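Local coordinates for protein transcriptional regulator (TetR/AcrR family) (Bacillus halodurans, PDB 5GP9) that probably binds operator DNA as a TetR-family repressor of fatty acid degradation genes, with a fatty acyl ligand as its likely effector, at residues Q10-A15 and L45-K50; V16-E21 and H25-S30; G5-Q10 and A36-G41; K84-M89 and N128-L133. All coordinates share one frame; numbering follows the deposited sequence.

Contact 1 of 4, residues Q10-A15 and L45-K50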
loop_
_atom_site.group_PDB
_atom_site.type_symbol
_atom_site.label_atom_id
_atom_site.label_comp_id
_atom_site.label_asym_id
_atom_site.label_seq_id
_atom_site.Cartn_x
_atom_site.Cartn_y
_atom_site.Cartn_z
ATOM N N GLN A 10 -0.269 -28.777 -4.247
ATOM C CA GLN A 10 -0.428 -28.643 -5.677
ATOM C C GLN A 10 -1.625 -27.713 -6.030
ATOM O O GLN A 10 -1.569 -27.051 -7.025
ATOM C CB GLN A 10 -0.504 -30.003 -6.451
ATOM C CG GLN A 10 -1.802 -30.704 -6.441
ATOM C CD GLN A 10 -1.671 -32.239 -6.686
ATOM O OE1 GLN A 10 -1.137 -32.950 -5.854
ATOM N NE2 GLN A 10 -2.031 -32.661 -7.824
ATOM N N ILE A 11 -2.697 -27.716 -5.242
ATOM C CA ILE A 11 -3.823 -26.837 -5.558
ATOM C C ILE A 11 -3.451 -25.352 -5.346
ATOM O O ILE A 11 -3.667 -24.523 -6.249
ATOM C CB ILE A 11 -5.079 -27.213 -4.743
ATOM C CG1 ILE A 11 -5.570 -28.587 -5.204
ATOM C CG2 ILE A 11 -6.182 -26.228 -4.961
ATOM C CD1 ILE A 11 -6.451 -29.218 -4.131
ATOM N N ILE A 12 -2.869 -25.060 -4.193
ATOM C CA ILE A 12 -2.492 -23.658 -3.869
ATOM C C ILE A 12 -1.408 -23.193 -4.825
ATOM O O ILE A 12 -1.459 -22.065 -5.303
ATOM C CB ILE A 12 -2.146 -23.443 -2.413
ATOM C CG1 ILE A 12 -0.924 -24.193 -2.021
ATOM C CG2 ILE A 12 -3.384 -23.635 -1.563
ATOM C CD1 ILE A 12 -0.140 -23.341 -1.032
ATOM N N ASP A 13 -0.434 -24.046 -5.159
ATOM C CA ASP A 13 0.602 -23.615 -6.114
ATOM C C ASP A 13 -0.035 -23.318 -7.454
ATOM O O ASP A 13 0.325 -22.354 -8.144
ATOM C CB ASP A 13 1.669 -24.725 -6.327
ATOM C CG ASP A 13 2.593 -24.901 -5.175
ATOM O OD1 ASP A 13 2.538 -24.084 -4.225
ATOM O OD2 ASP A 13 3.335 -25.960 -5.265
ATOM N N ALA A 14 -1.009 -24.146 -7.901
ATOM C CA ALA A 14 -1.705 -23.879 -9.113
ATOM C C ALA A 14 -2.500 -22.588 -9.031
ATOM O O ALA A 14 -2.580 -21.859 -10.004
ATOM C CB ALA A 14 -2.677 -25.035 -9.470
ATOM N N ALA A 15 -3.116 -22.370 -7.880
ATOM C CA ALA A 15 -3.941 -21.165 -7.679
ATOM C C ALA A 15 -3.074 -19.888 -7.832
ATOM O O ALA A 15 -3.543 -18.926 -8.521
ATOM C CB ALA A 15 -4.653 -21.201 -6.376
ATOM N N LEU A 45 -13.125 -30.749 -2.339
ATOM C CA LEU A 45 -12.811 -31.478 -1.143
ATOM C C LEU A 45 -11.900 -30.671 -0.215
ATOM O O LEU A 45 -11.899 -30.883 0.986
ATOM C CB LEU A 45 -12.087 -32.785 -1.488
ATOM C CG LEU A 45 -12.830 -33.855 -2.300
ATOM C CD1 LEU A 45 -12.077 -35.200 -2.219
ATOM C CD2 LEU A 45 -14.259 -33.994 -1.809
ATOM N N TYR A 46 -11.116 -29.746 -0.790
ATOM C CA TYR A 46 -10.113 -28.988 -0.055
ATOM C C TYR A 46 -10.573 -27.578 0.311
ATOM O O TYR A 46 -10.255 -27.112 1.388
ATOM C CB TYR A 46 -8.812 -28.926 -0.875
ATOM C CG TYR A 46 -7.959 -30.179 -0.732
ATOM C CD1 TYR A 46 -8.236 -31.338 -1.456
ATOM C CD2 TYR A 46 -6.786 -30.157 0.096
ATOM C CE1 TYR A 46 -7.465 -32.510 -1.271
ATOM C CE2 TYR A 46 -5.988 -31.301 0.243
ATOM C CZ TYR A 46 -6.280 -32.452 -0.447
ATOM O OH TYR A 46 -5.462 -33.583 -0.251
ATOM N N PHE A 47 -11.302 -26.953 -0.600
ATOM C CA PHE A 47 -11.710 -25.549 -0.597
ATOM C C PHE A 47 -13.148 -25.347 -1.156
ATOM O O PHE A 47 -13.491 -25.907 -2.200
ATOM C CB PHE A 47 -10.764 -24.739 -1.484
ATOM C CG PHE A 47 -9.319 -24.871 -1.085
ATOM C CD1 PHE A 47 -8.806 -24.233 0.022
ATOM C CD2 PHE A 47 -8.484 -25.662 -1.846
ATOM C CE1 PHE A 47 -7.496 -24.419 0.432
ATOM C CE2 PHE A 47 -7.173 -25.763 -1.475
ATOM C CZ PHE A 47 -6.714 -25.192 -0.344
ATOM N N ASN A 48 -13.914 -24.431 -0.558
ATOM C CA ASN A 48 -15.319 -24.159 -0.989
ATOM C C ASN A 48 -15.458 -23.416 -2.311
ATOM O O ASN A 48 -16.351 -23.684 -3.095
ATOM C CB ASN A 48 -16.068 -23.396 0.157
ATOM C CG ASN A 48 -16.327 -24.276 1.398
ATOM O OD1 ASN A 48 -17.419 -24.810 1.535
ATOM N ND2 ASN A 48 -15.341 -24.459 2.281
ATOM N N ASN A 49 -14.555 -22.480 -2.603
ATOM C CA ASN A 49 -14.654 -21.645 -3.746
ATOM C C ASN A 49 -13.318 -20.921 -3.873
ATOM O O ASN A 49 -12.418 -21.136 -3.043
ATOM C CB ASN A 49 -15.821 -20.614 -3.613
ATOM C CG ASN A 49 -15.566 -19.562 -2.554
ATOM O OD1 ASN A 49 -14.755 -19.757 -1.606
ATOM N ND2 ASN A 49 -16.305 -18.418 -2.674
ATOM N N LYS A 50 -13.228 -20.106 -4.897
ATOM C CA LYS A 50 -12.013 -19.367 -5.215
ATOM C C LYS A 50 -11.474 -18.541 -4.045
ATOM O O LYS A 50 -10.277 -18.473 -3.822
ATOM C CB LYS A 50 -12.303 -18.498 -6.435
ATOM C CG LYS A 50 -11.180 -17.588 -6.864
ATOM C CD LYS A 50 -11.459 -16.980 -8.209
ATOM C CE LYS A 50 -12.731 -16.131 -8.236
ATOM N NZ LYS A 50 -12.559 -15.236 -9.404
#
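Ile11 splits its two branches between neighbouring aromatic rings, its CG2 methyl going to Phe47 and its CD1 methyl to Tyr46. The tight part lies at Phe47: Ile11 CG2 sits 3.7 Å from Phe47 CE2, with the two side chains running past each other in opposite senses, and Ile12 CG2 comes to 3.9 Å from Phe47 CZ. Beta-branched isoleucines suit this place because each offers a methyl close to the helix surface. In Ile12, CG1 points elsewhere, and its short CG2 branch does the touching. Phe47 directly follows helix 40-46, the second helix of the predicted helix-turn-helix, so its ring plugs the end of that unit onto helix 8-26, the first helix of the TetR-type DNA-binding domain. Asp52 and Ser56 of helix 50-74 also touch Phe47. Toward solvent the packing thins to a single methyl. Ile11 CD1 lies over one face of the Tyr46 ring, 4.2 Å from its centroid and 26° off the ring normal, a CH-pi contact shifted toward CG. Tyrosine fits this partly exposed position, since its OH reaches the edge of the contact and is hydrogen-bonded to the backbone N of Lys7.

Contact 2 of 4, residues V16-E21 and H25-S30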
loop_
_atom_site.group_PDB
_atom_site.type_symbol
_atom_site.label_atom_id
_atom_site.label_comp_id
_atom_site.label_asym_id
_atom_site.label_seq_id
_atom_site.Cartn_x
_atom_site.Cartn_y
_atom_site.Cartn_z
ATOM N N VAL A 16 -1.847 -19.926 -7.297
ATOM C CA VAL A 16 -0.948 -18.772 -7.399
ATOM C C VAL A 16 -0.652 -18.510 -8.881
ATOM O O VAL A 16 -0.755 -17.388 -9.393
ATOM C CB VAL A 16 0.327 -18.953 -6.576
ATOM C CG1 VAL A 16 1.412 -17.897 -6.938
ATOM C CG2 VAL A 16 0.032 -18.927 -5.118
ATOM N N GLN A 17 -0.398 -19.592 -9.630
ATOM C CA GLN A 17 -0.101 -19.473 -11.038
ATOM C C GLN A 17 -1.258 -18.909 -11.831
ATOM O O GLN A 17 -1.088 -17.962 -12.578
ATOM C CB GLN A 17 0.333 -20.823 -11.603
ATOM C CG GLN A 17 0.649 -20.687 -13.076
ATOM C CD GLN A 17 1.051 -21.990 -13.682
ATOM O OE1 GLN A 17 2.131 -22.536 -13.376
ATOM N NE2 GLN A 17 0.154 -22.534 -14.523
ATOM N N VAL A 18 -2.447 -19.432 -11.619
ATOM C CA VAL A 18 -3.596 -19.023 -12.370
ATOM C C VAL A 18 -4.028 -17.584 -12.065
ATOM O O VAL A 18 -4.357 -16.797 -12.972
ATOM C CB VAL A 18 -4.751 -19.996 -12.119
ATOM C CG1 VAL A 18 -6.072 -19.467 -12.660
ATOM C CG2 VAL A 18 -4.381 -21.334 -12.731
ATOM N N ILE A 19 -3.974 -17.252 -10.792
ATOM C CA ILE A 19 -4.332 -15.917 -10.342
ATOM C C ILE A 19 -3.325 -14.927 -10.839
ATOM O O ILE A 19 -3.716 -13.849 -11.274
ATOM C CB ILE A 19 -4.562 -15.823 -8.832
ATOM C CG1 ILE A 19 -5.762 -16.668 -8.357
ATOM C CG2 ILE A 19 -4.695 -14.381 -8.353
ATOM C CD1 ILE A 19 -5.888 -16.869 -6.857
ATOM N N ALA A 20 -2.052 -15.260 -10.829
ATOM C CA ALA A 20 -1.027 -14.323 -11.285
ATOM C C ALA A 20 -1.196 -14.121 -12.797
ATOM O O ALA A 20 -1.161 -13.014 -13.308
ATOM C CB ALA A 20 0.335 -14.849 -10.993
ATOM N N GLU A 21 -1.448 -15.205 -13.507
ATOM C CA GLU A 21 -1.410 -15.145 -14.968
ATOM C C GLU A 21 -2.607 -14.480 -15.570
ATOM O O GLU A 21 -2.458 -13.757 -16.555
ATOM C CB GLU A 21 -1.286 -16.545 -15.568
ATOM C CG GLU A 21 0.155 -17.066 -15.581
ATOM C CD GLU A 21 0.276 -18.452 -16.235
ATOM O OE1 GLU A 21 -0.629 -18.822 -17.048
ATOM O OE2 GLU A 21 1.269 -19.167 -15.942
ATOM N N HIS A 25 -10.089 -12.125 -10.941
ATOM C CA HIS A 25 -11.456 -12.175 -11.416
ATOM C C HIS A 25 -11.679 -13.284 -12.447
ATOM O O HIS A 25 -12.633 -14.018 -12.351
ATOM C CB HIS A 25 -11.871 -10.820 -12.004
ATOM C CG HIS A 25 -11.807 -9.688 -11.020
ATOM N ND1 HIS A 25 -11.173 -8.491 -11.300
ATOM C CD2 HIS A 25 -12.274 -9.576 -9.753
ATOM C CE1 HIS A 25 -11.275 -7.683 -10.261
ATOM N NE2 HIS A 25 -11.928 -8.320 -9.306
ATOM N N GLN A 26 -10.831 -13.349 -13.455
ATOM C CA GLN A 26 -10.862 -14.412 -14.431
ATOM C C GLN A 26 -10.392 -15.804 -13.932
ATOM O O GLN A 26 -10.633 -16.803 -14.602
ATOM C CB GLN A 26 -9.995 -14.030 -15.625
ATOM C CG GLN A 26 -10.615 -12.990 -16.524
ATOM C CD GLN A 26 -9.757 -12.702 -17.735
ATOM O OE1 GLN A 26 -8.708 -13.327 -17.956
ATOM N NE2 GLN A 26 -10.204 -11.753 -18.541
ATOM N N ALA A 27 -9.689 -15.889 -12.809
ATOM C CA ALA A 27 -9.300 -17.193 -12.261
ATOM C C ALA A 27 -10.599 -17.925 -11.901
ATOM O O ALA A 27 -11.507 -17.315 -11.381
ATOM C CB ALA A 27 -8.415 -17.030 -11.033
ATOM N N GLN A 28 -10.714 -19.196 -12.261
ATOM C CA GLN A 28 -11.851 -20.021 -11.916
ATOM C C GLN A 28 -11.366 -21.342 -11.413
ATOM O O GLN A 28 -10.323 -21.807 -11.821
ATOM C CB GLN A 28 -12.712 -20.262 -13.154
ATOM C CG GLN A 28 -13.852 -19.251 -13.299
ATOM C CD GLN A 28 -13.978 -18.788 -14.709
ATOM O OE1 GLN A 28 -13.738 -19.558 -15.642
ATOM N NE2 GLN A 28 -14.292 -17.512 -14.885
ATOM N N VAL A 29 -12.170 -21.979 -10.608
ATOM C CA VAL A 29 -11.802 -23.226 -9.984
ATOM C C VAL A 29 -11.481 -24.294 -11.021
ATOM O O VAL A 29 -10.486 -25.024 -10.838
ATOM C CB VAL A 29 -12.869 -23.665 -8.974
ATOM C CG1 VAL A 29 -12.674 -25.120 -8.547
ATOM C CG2 VAL A 29 -12.867 -22.737 -7.778
ATOM N N SER A 30 -12.242 -24.338 -12.134
ATOM C CA SER A 30 -11.907 -25.186 -13.295
ATOM C C SER A 30 -10.501 -25.060 -13.798
ATOM O O SER A 30 -9.872 -26.058 -14.084
ATOM C CB SER A 30 -12.796 -24.864 -14.513
ATOM O OG SER A 30 -14.114 -24.771 -14.077
#
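Ala27 presses its lone methyl against Val18 and Ile19, two consecutive residues of helix 8-26, and has the most surface buried of the three. Its CB is equally far from both partners, 3.8 Å from Val18 CG1 and 3.8 Å from Ile19 CG1, so the methyl rests in the notch between them. The small side chain is what lets the backbone come so near: the CA atoms of Ile19 and Ala27 are only 5.5 Å apart, too close for a bulky group to fit comfortably between them. Val18 gives up the next largest area. With its CG1 opposite the backbone N (chi1 168°), that methyl extends out to Ala27, approaching the CA atom as well, at 4.0 Å. Val18 also packs on Ile32 and Ala35 of helix 29-36. Ile19 takes part through the root of its chain: CG1, not a terminal methyl, meets Ala27, and Ile19 also touches Leu54 of helix 50-74 and Val103 of helix 98-107. All three residues are buried and apolar, so dispersion and the exclusion of water hold them together without any hydrogen bond between the segments. The backbone has left the helix at Ala27, whose carbonyl O instead accepts a bond from Lys50 NZ, and Gln28 takes the N-cap position of helix 29-36. This sharp turn, sealed by an alanine against the helix it has just left, joins the first helix of the TetR-type DNA-binding domain to the first helix of its predicted helix-turn-helix.

Contact 3 of 4, residues G5-Q10 and A36-G41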
loop_
_atom_site.group_PDB
_atom_site.type_symbol
_atom_site.label_atom_id
_atom_site.label_comp_id
_atom_site.label_asym_id
_atom_site.label_seq_id
_atom_site.Cartn_x
_atom_site.Cartn_y
_atom_site.Cartn_z
ATOM N N GLY A 5 -3.948 -32.103 3.712
ATOM C CA GLY A 5 -3.991 -33.268 2.853
ATOM C C GLY A 5 -2.867 -33.188 1.782
ATOM O O GLY A 5 -2.377 -32.097 1.469
ATOM N N PRO A 6 -2.530 -34.324 1.153
ATOM C CA PRO A 6 -1.398 -34.315 0.205
ATOM C C PRO A 6 -1.532 -33.563 -1.091
ATOM O O PRO A 6 -0.492 -33.441 -1.773
ATOM C CB PRO A 6 -1.176 -35.791 -0.099
ATOM C CG PRO A 6 -2.086 -36.559 0.785
ATOM C CD PRO A 6 -3.218 -35.646 1.145
ATOM N N LYS A 7 -2.744 -33.077 -1.454
ATOM C CA LYS A 7 -2.984 -32.298 -2.699
ATOM C C LYS A 7 -3.062 -30.818 -2.392
ATOM O O LYS A 7 -3.270 -30.040 -3.291
ATOM C CB LYS A 7 -4.249 -32.694 -3.463
ATOM C CG LYS A 7 -4.135 -34.141 -3.978
ATOM C CD LYS A 7 -5.314 -34.599 -4.778
ATOM C CE LYS A 7 -5.083 -36.091 -5.111
ATOM N NZ LYS A 7 -6.203 -36.570 -5.929
ATOM N N TYR A 8 -2.894 -30.451 -1.133
ATOM C CA TYR A 8 -2.916 -29.030 -0.704
ATOM C C TYR A 8 -1.954 -28.185 -1.501
ATOM O O TYR A 8 -2.368 -27.231 -2.182
ATOM C CB TYR A 8 -2.647 -28.926 0.797
ATOM C CG TYR A 8 -2.552 -27.512 1.271
ATOM C CD1 TYR A 8 -3.722 -26.776 1.596
ATOM C CD2 TYR A 8 -1.299 -26.881 1.324
ATOM C CE1 TYR A 8 -3.643 -25.470 1.990
ATOM C CE2 TYR A 8 -1.200 -25.560 1.726
ATOM C CZ TYR A 8 -2.380 -24.861 2.039
ATOM O OH TYR A 8 -2.313 -23.536 2.410
ATOM N N ASP A 9 -0.662 -28.524 -1.444
ATOM C CA ASP A 9 0.311 -27.723 -2.135
ATOM C C ASP A 9 0.080 -27.670 -3.566
ATOM O O ASP A 9 0.237 -26.611 -4.154
ATOM C CB ASP A 9 1.711 -28.245 -1.893
ATOM C CG ASP A 9 2.146 -28.049 -0.493
ATOM O OD1 ASP A 9 2.263 -26.883 -0.096
ATOM O OD2 ASP A 9 2.355 -29.058 0.248
ATOM N N GLN A 10 -0.269 -28.777 -4.247
ATOM C CA GLN A 10 -0.428 -28.643 -5.677
ATOM C C GLN A 10 -1.625 -27.713 -6.030
ATOM O O GLN A 10 -1.569 -27.051 -7.025
ATOM C CB GLN A 10 -0.504 -30.003 -6.451
ATOM C CG GLN A 10 -1.802 -30.704 -6.441
ATOM C CD GLN A 10 -1.671 -32.239 -6.686
ATOM O OE1 GLN A 10 -1.137 -32.950 -5.854
ATOM N NE2 GLN A 10 -2.031 -32.661 -7.824
ATOM N N ALA A 36 -3.519 -27.813 -11.607
ATOM C CA ALA A 36 -3.163 -28.660 -10.491
ATOM C C ALA A 36 -3.153 -30.172 -10.886
ATOM O O ALA A 36 -2.792 -30.967 -10.076
ATOM C CB ALA A 36 -4.131 -28.490 -9.340
ATOM N N GLY A 37 -3.645 -30.489 -12.070
ATOM C CA GLY A 37 -3.725 -31.871 -12.551
ATOM C C GLY A 37 -4.791 -32.698 -11.874
ATOM O O GLY A 37 -4.609 -33.942 -11.660
ATOM N N VAL A 38 -5.907 -32.043 -11.533
ATOM C CA VAL A 38 -6.952 -32.707 -10.728
ATOM C C VAL A 38 -8.309 -32.437 -11.320
ATOM O O VAL A 38 -8.449 -31.542 -12.180
ATOM C CB VAL A 38 -6.931 -32.334 -9.258
ATOM C CG1 VAL A 38 -5.661 -32.768 -8.555
ATOM C CG2 VAL A 38 -7.200 -30.824 -9.059
ATOM N N ALA A 39 -9.257 -33.318 -10.980
ATOM C CA ALA A 39 -10.704 -33.085 -11.316
ATOM C C ALA A 39 -11.240 -31.896 -10.494
ATOM O O ALA A 39 -10.824 -31.680 -9.360
ATOM C CB ALA A 39 -11.532 -34.331 -11.025
ATOM N N ASP A 40 -12.200 -31.132 -11.031
ATOM C CA ASP A 40 -12.866 -30.054 -10.241
ATOM C C ASP A 40 -13.306 -30.440 -8.832
ATOM O O ASP A 40 -13.089 -29.665 -7.842
ATOM C CB ASP A 40 -14.048 -29.468 -11.027
ATOM C CG ASP A 40 -13.613 -28.786 -12.286
ATOM O OD1 ASP A 40 -12.406 -28.825 -12.583
ATOM O OD2 ASP A 40 -14.467 -28.209 -13.001
ATOM N N GLY A 41 -13.877 -31.637 -8.706
ATOM C CA GLY A 41 -14.313 -32.146 -7.453
ATOM C C GLY A 41 -13.236 -32.331 -6.422
ATOM O O GLY A 41 -13.506 -32.238 -5.226
#
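Gln10 reaches Ala36 by way of an unusual first torsion: chi1 of 80° puts CG between the backbone N and the carbonyl carbon, the crowded position on a helix, and the chain then runs out extended until the last torsion turns NE2 to the carbonyl of Ala36. The resulting hydrogen bond, from Gln10 NE2 to Ala36 O, is 2.9 Å long, with an N-H...O angle of 161°. The donor comes nearly along the C=O axis, at a C=O...N angle of 172°, and the acceptor lies close to the plane of the glutamine amide, so one N-H is aimed well. The backbones are near here too: Ala36 CB packs 3.7 Å from Gln10 O, an approach that suits a small residue. Gly37, next in the chain, ends helix 29-36 in a Schellman motif, with a positive phi that a residue without a beta carbon adopts easily. Val38 follows, setting its CG1 3.7 Å from Gln10 NE2, so that one methyl lies against the donor nitrogen. Lys7 adds a looser touch: the aliphatic part of its chain brings CD to 4.2 Å from Val38 CG1. Thus the N-terminal turn and the start of helix 8-26 are tied to the turn of the predicted helix-turn-helix. Ala36 O, just before the chain leaves the helix at Gly37, has no further helical turn to donate to it and probably carries some extra negative potential; a neutral amide can satisfy it while its nitrogen still lies against the Val38 methyl.

Contact 4 of 4, residues K84-M89 and N128-L133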
loop_
_atom_site.group_PDB
_atom_site.type_symbol
_atom_site.label_atom_id
_atom_site.label_comp_id
_atom_site.label_asym_id
_atom_site.label_seq_id
_atom_site.Cartn_x
_atom_site.Cartn_y
_atom_site.Cartn_z
ATOM N N LYS A 84 17.676 -5.995 9.555
ATOM C CA LYS A 84 18.208 -6.300 8.288
ATOM C C LYS A 84 17.743 -7.675 7.844
ATOM O O LYS A 84 17.398 -7.789 6.699
ATOM C CB LYS A 84 19.747 -6.190 8.237
ATOM C CG LYS A 84 20.305 -6.397 6.833
ATOM C CD LYS A 84 21.833 -6.265 6.738
ATOM C CE LYS A 84 22.336 -4.830 6.897
ATOM N NZ LYS A 84 21.925 -3.930 5.786
ATOM N N ILE A 85 17.643 -8.651 8.781
ATOM C CA ILE A 85 17.091 -9.971 8.551
ATOM C C ILE A 85 15.640 -9.949 8.072
ATOM O O ILE A 85 15.271 -10.638 7.109
ATOM C CB ILE A 85 17.184 -10.850 9.829
ATOM C CG1 ILE A 85 18.655 -11.308 9.977
ATOM C CG2 ILE A 85 16.270 -12.077 9.774
ATOM C CD1 ILE A 85 18.968 -12.034 11.284
ATOM N N LEU A 86 14.886 -9.049 8.666
ATOM C CA LEU A 86 13.462 -8.897 8.301
ATOM C C LEU A 86 13.348 -8.308 6.894
ATOM O O LEU A 86 12.608 -8.869 6.081
ATOM C CB LEU A 86 12.706 -8.049 9.338
ATOM C CG LEU A 86 11.190 -7.913 9.109
ATOM C CD1 LEU A 86 10.390 -7.982 10.419
ATOM C CD2 LEU A 86 11.006 -6.595 8.393
ATOM N N VAL A 87 14.069 -7.243 6.582
ATOM C CA VAL A 87 14.033 -6.655 5.224
ATOM C C VAL A 87 14.480 -7.670 4.158
ATOM O O VAL A 87 13.867 -7.850 3.125
ATOM C CB VAL A 87 14.865 -5.371 5.188
ATOM C CG1 VAL A 87 14.957 -4.790 3.821
ATOM C CG2 VAL A 87 14.234 -4.346 6.183
ATOM N N ASN A 88 15.592 -8.324 4.458
ATOM C CA ASN A 88 16.142 -9.305 3.576
ATOM C C ASN A 88 15.220 -10.477 3.321
ATOM O O ASN A 88 14.998 -10.799 2.166
ATOM C CB ASN A 88 17.519 -9.716 4.094
ATOM C CG ASN A 88 18.179 -10.698 3.181
ATOM O OD1 ASN A 88 18.487 -10.367 2.010
ATOM N ND2 ASN A 88 18.311 -11.946 3.653
ATOM N N MET A 89 14.559 -11.029 4.343
ATOM C CA MET A 89 13.593 -12.119 4.165
ATOM C C MET A 89 12.294 -11.702 3.483
ATOM O O MET A 89 11.755 -12.461 2.693
ATOM C CB MET A 89 13.276 -12.759 5.515
ATOM C CG MET A 89 14.426 -13.570 6.091
ATOM S SD MET A 89 14.656 -15.130 5.163
ATOM C CE MET A 89 13.006 -15.794 5.166
ATOM N N ASN A 128 2.645 -8.018 14.137
ATOM C CA ASN A 128 3.055 -8.317 15.542
ATOM C C ASN A 128 4.529 -8.646 15.710
ATOM O O ASN A 128 5.166 -8.229 16.671
ATOM C CB ASN A 128 2.224 -9.471 16.099
ATOM C CG ASN A 128 0.750 -9.120 16.280
ATOM O OD1 ASN A 128 0.330 -7.965 16.218
ATOM N ND2 ASN A 128 -0.055 -10.170 16.474
ATOM N N LEU A 129 5.109 -9.339 14.744
ATOM C CA LEU A 129 6.533 -9.561 14.708
ATOM C C LEU A 129 7.315 -8.269 14.580
ATOM O O LEU A 129 8.284 -8.050 15.262
ATOM C CB LEU A 129 6.913 -10.511 13.541
ATOM C CG LEU A 129 8.409 -10.736 13.442
ATOM C CD1 LEU A 129 8.914 -11.400 14.726
ATOM C CD2 LEU A 129 8.700 -11.568 12.207
ATOM N N LEU A 130 6.897 -7.412 13.663
ATOM C CA LEU A 130 7.466 -6.074 13.562
ATOM C C LEU A 130 7.424 -5.336 14.944
ATOM O O LEU A 130 8.392 -4.776 15.403
ATOM C CB LEU A 130 6.737 -5.234 12.503
ATOM C CG LEU A 130 7.219 -5.309 11.046
ATOM C CD1 LEU A 130 6.366 -4.455 10.128
ATOM C CD2 LEU A 130 8.664 -4.876 10.845
ATOM N N ASP A 131 6.275 -5.376 15.594
ATOM C CA ASP A 131 6.106 -4.726 16.919
ATOM C C ASP A 131 7.077 -5.279 17.989
ATOM O O ASP A 131 7.766 -4.462 18.687
ATOM C CB ASP A 131 4.669 -4.883 17.419
ATOM C CG ASP A 131 3.663 -4.088 16.626
ATOM O OD1 ASP A 131 4.015 -3.238 15.745
ATOM O OD2 ASP A 131 2.487 -4.305 16.878
ATOM N N GLU A 132 7.241 -6.598 17.990
ATOM C CA GLU A 132 8.219 -7.210 18.889
ATOM C C GLU A 132 9.623 -6.707 18.655
ATOM O O GLU A 132 10.337 -6.407 19.615
ATOM C CB GLU A 132 8.238 -8.732 18.803
ATOM C CG GLU A 132 6.915 -9.449 19.098
ATOM C CD GLU A 132 7.027 -10.957 18.888
ATOM O OE1 GLU A 132 5.979 -11.610 18.950
ATOM O OE2 GLU A 132 8.157 -11.506 18.650
ATOM N N LEU A 133 10.043 -6.620 17.392
ATOM C CA LEU A 133 11.333 -6.079 17.053
ATOM C C LEU A 133 11.575 -4.642 17.506
ATOM O O LEU A 133 12.670 -4.272 17.990
ATOM C CB LEU A 133 11.554 -6.187 15.557
ATOM C CG LEU A 133 12.921 -5.772 15.102
ATOM C CD1 LEU A 133 13.995 -6.638 15.758
ATOM C CD2 LEU A 133 13.016 -5.823 13.571
#
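Leu86 and Leu130 mark the nearest approach of the backbones of segments 84-89 and 128-133, with CA atoms 8.5 Å apart, a spacing between helices that is filled by side chains alone. Leu86 carries most of it. Its CB points at the other helix, and CG stands opposite the backbone N; this chi1 of -176° carries CG out toward the other helix, and both methyls there reach Leu130. CD1 meets Leu130 CD2 at 3.6 Å, while the other methyl, CD2, lies 3.8 Å from that same Leu130 atom, so one methyl of Leu130 is held in the fork of Leu86. The two side chains cross at about a right angle. Leu130 leaves its helix alongside the interface, and its end turns in to Leu86. Bound palmitic acid lies about 9 Å from the Leu130 side chain. Leu129 is a lighter neighbour, its CD2 4.3 Å from Leu86 CD1. Leucine suits such an interface because its branched apolar end packs into the uneven surface of the facing helix and needs no polar partner. The pair belongs to the all-helical C-terminal region of the TetR fold: helix 149-169 packs Leu160 on Leu86 and Ile156 on Leu130, and helix 50-74 receives Leu129 at Ile69 and Met73.

Overall arrangement
Contacts 1, 2 and 3 all use helix 8-26 and build one DNA-binding domain, whereas contact 4 lies on the opposite side of the chain's centre, about 30 Å away from contact 1 between centres. Contacts 1 and 3 draw on segments of helices 8-26 and 40-46 and the turns beside them, and touch through Tyr46 and Lys7; contact 2, nested inside both along the chain, meets contact 1 where Lys50 reaches Ala27. The buried contacts are apolar but differ in kind: aromatic on aliphatic in contact 1, one alanine methyl against two branched side chains at a tight turn in contact 2, leucines between long helices in contact 4. Partly exposed contact 3 alone has a hydrogen bond between its segments.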